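PDB 1WD5: phosphoribosyltransferase, which probably transfers phosphoribosyl groups, though its own substrate and reaction are not established. Local coordinates for residues 180-184 against 185-189. Numbering follows the deposited sequence.
Sequences DFAAV and GAYYL
Tyr187 reaches back along the chain and sets its hydroxyl against the backbone of Ala182. The amide N of Ala182 donates to Tyr187 OH over 3.0 Å, with an N-H...O angle of 156°. The donor lies near the plane of the ring, at its edge. Tyr187 CG stands anti to its own carbonyl carbon (chi1 -55°), which turns the ring back alongside residues 181 to 183. One water joins Tyr187 OH to Asp180 OD2, donating to the carboxylate.

The Phe181 and Tyr187 rings are nearly parallel, at 24°, but slid apart. Their centroids are 5.7 Å apart, so overlap is slight. Phe181 CD1 and CE1 both come to 3.9 Å from Tyr187 CE1. Ala186 CB lies over one face of the Tyr187 ring, toward its rim, and meets Ala182 CB at 4.2 Å.

The chain turns back through a short 3-10 segment at residues 184 to 186. It belongs to a surface loop of the phosphoribosyltransferase domain, between strand 171-174, at one edge of the mixed sheet, and helix 196-204. Ala186 N donates to Ala183 O, and Tyr187 N to Val184 O at 3.1 Å. Val184 O also lies at the edge of the Tyr188 ring, in its plane, 3.5 Å from CD1. Val184 CG1 and Tyr188 CE1 meet at 4.0 Å, the side chains pointing the same way. Tyr188 OH bonds to Asp128 O, and its ring meets Phe3, which ties the turn to the body of the domain.

Were Tyr187 an alanine, the Ala182 amide and the water would probably lose their hydroxyl partner, and Phe181 the ring beside it. Two hydrogen bonds thus hold the ring at its hydroxyl end, while its flank has only slight apolar contact with Phe181.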
ATOM      1  N   ASP A 180      12.025  11.251  15.740  1.00 35.39           N
ATOM      2  CA  ASP A 180      12.160  10.226  16.768  1.00 35.54           C
ATOM      3  C   ASP A 180      11.055   9.183  16.636  1.00 34.66           C
ATOM      4  O   ASP A 180      10.510   8.701  17.632  1.00 33.97           O
ATOM      5  CB  ASP A 180      12.118  10.871  18.157  1.00 37.80           C
ATOM      6  CG  ASP A 180      10.844  11.659  18.399  1.00 40.38           C
ATOM      7  OD1 ASP A 180      10.490  12.506  17.550  1.00 40.69           O
ATOM      8  OD2 ASP A 180      10.199  11.438  19.446  1.00 43.20           O
ATOM      9  N   PHE A 181      10.742   8.833  15.393  1.00 33.33           N
ATOM     10  CA  PHE A 181       9.701   7.855  15.096  1.00 31.23           C
ATOM     11  C   PHE A 181       9.776   6.643  16.010  1.00 31.59           C
ATOM     12  O   PHE A 181      10.807   5.982  16.096  1.00 32.88           O
ATOM     13  CB  PHE A 181       9.813   7.382  13.648  1.00 28.86           C
ATOM     14  CG  PHE A 181       8.708   6.455  13.225  1.00 25.58           C
ATOM     15  CD1 PHE A 181       7.485   6.960  12.790  1.00 24.04           C
ATOM     16  CD2 PHE A 181       8.884   5.076  13.272  1.00 23.42           C
ATOM     17  CE1 PHE A 181       6.456   6.102  12.405  1.00 23.53           C
ATOM     18  CE2 PHE A 181       7.862   4.210  12.890  1.00 19.66           C
ATOM     19  CZ  PHE A 181       6.649   4.721  12.457  1.00 23.29           C
ATOM     20  N   ALA A 182       8.670   6.352  16.687  1.00 30.81           N
ATOM     21  CA  ALA A 182       8.603   5.207  17.579  1.00 29.71           C
ATOM     22  C   ALA A 182       7.995   4.040  16.810  1.00 28.60           C
ATOM     23  O   ALA A 182       8.708   3.212  16.245  1.00 29.87           O
ATOM     24  CB  ALA A 182       7.743   5.544  18.788  1.00 30.32           C
ATOM     25  N   ALA A 183       6.670   3.989  16.791  1.00 26.58           N
ATOM     26  CA  ALA A 183       5.934   2.946  16.092  1.00 24.22           C
ATOM     27  C   ALA A 183       4.655   3.582  15.561  1.00 23.38           C
ATOM     28  O   ALA A 183       4.172   4.569  16.119  1.00 23.51           O
ATOM     29  CB  ALA A 183       5.603   1.810  17.048  1.00 24.42           C
ATOM     30  N   VAL A 184       4.106   3.030  14.485  1.00 20.76           N
ATOM     31  CA  VAL A 184       2.887   3.593  13.911  1.00 18.44           C
ATOM     32  C   VAL A 184       1.775   3.753  14.940  1.00 15.92           C
ATOM     33  O   VAL A 184       1.161   4.811  15.035  1.00 14.74           O
ATOM     34  CB  VAL A 184       2.353   2.730  12.759  1.00 17.28           C
ATOM     35  CG1 VAL A 184       1.020   3.284  12.281  1.00 15.52           C
ATOM     36  CG2 VAL A 184       3.359   2.710  11.617  1.00 17.68           C
ATOM     37  N   GLY A 185       1.527   2.698  15.707  1.00 16.75           N
ATOM     38  CA  GLY A 185       0.474   2.731  16.708  1.00 18.27           C
ATOM     39  C   GLY A 185       0.637   3.800  17.773  1.00 19.14           C
ATOM     40  O   GLY A 185      -0.329   4.174  18.433  1.00 19.77           O
ATOM     41  N   ALA A 186       1.854   4.304  17.945  1.00 18.99           N
ATOM     42  CA  ALA A 186       2.089   5.325  18.955  1.00 19.13           C
ATOM     43  C   ALA A 186       1.449   6.664  18.579  1.00 19.16           C
ATOM     44  O   ALA A 186       1.256   7.518  19.440  1.00 18.51           O
ATOM     45  CB  ALA A 186       3.590   5.507  19.179  1.00 17.26           C
ATOM     46  N   TYR A 187       1.101   6.845  17.308  1.00 17.31           N
ATOM     47  CA  TYR A 187       0.516   8.111  16.888  1.00 17.36           C
ATOM     48  C   TYR A 187      -0.999   8.113  16.744  1.00 17.79           C
ATOM     49  O   TYR A 187      -1.573   9.047  16.178  1.00 17.42           O
ATOM     50  CB  TYR A 187       1.179   8.576  15.592  1.00 18.24           C
ATOM     51  CG  TYR A 187       2.682   8.653  15.722  1.00 19.81           C
ATOM     52  CD1 TYR A 187       3.484   7.562  15.390  1.00 21.09           C
ATOM     53  CD2 TYR A 187       3.298   9.784  16.258  1.00 21.19           C
ATOM     54  CE1 TYR A 187       4.865   7.592  15.592  1.00 21.87           C
ATOM     55  CE2 TYR A 187       4.680   9.825  16.466  1.00 22.51           C
ATOM     56  CZ  TYR A 187       5.452   8.722  16.131  1.00 23.42           C
ATOM     57  OH  TYR A 187       6.809   8.742  16.347  1.00 26.05           O
ATOM     58  N   TYR A 188      -1.644   7.077  17.272  1.00 16.15           N
ATOM     59  CA  TYR A 188      -3.096   6.959  17.219  1.00 15.83           C
ATOM     60  C   TYR A 188      -3.678   6.709  18.617  1.00 18.68           C
ATOM     61  O   TYR A 188      -3.215   5.821  19.344  1.00 17.62           O
ATOM     62  CB  TYR A 188      -3.512   5.806  16.300  1.00 14.08           C
ATOM     63  CG  TYR A 188      -3.326   6.052  14.814  1.00 14.14           C
ATOM     64  CD1 TYR A 188      -2.117   5.766  14.178  1.00 14.41           C
ATOM     65  CD2 TYR A 188      -4.376   6.553  14.038  1.00 13.32           C
ATOM     66  CE1 TYR A 188      -1.963   5.969  12.802  1.00 14.59           C
ATOM     67  CE2 TYR A 188      -4.230   6.761  12.673  1.00 11.50           C
ATOM     68  CZ  TYR A 188      -3.027   6.468  12.059  1.00 13.57           C
ATOM     69  OH  TYR A 188      -2.886   6.677  10.702  1.00 11.90           O
ATOM     70  N   LEU A 189      -4.687   7.486  18.999  1.00 18.30           N
ATOM     71  CA  LEU A 189      -5.302   7.284  20.307  1.00 20.73           C
ATOM     72  C   LEU A 189      -6.029   5.946  20.258  1.00 19.72           C
ATOM     73  O   LEU A 189      -5.958   5.146  21.191  1.00 19.82           O
ATOM     74  CB  LEU A 189      -6.292   8.406  20.622  1.00 22.44           C
ATOM     75  CG  LEU A 189      -7.047   8.266  21.948  1.00 26.57           C
ATOM     76  CD1 LEU A 189      -6.059   8.283  23.116  1.00 30.38           C
ATOM     77  CD2 LEU A 189      -8.056   9.401  22.084  1.00 27.82           C
TER
HETATM   78  O   HOH W   1       7.720  10.714  18.123  1.00 42.85           O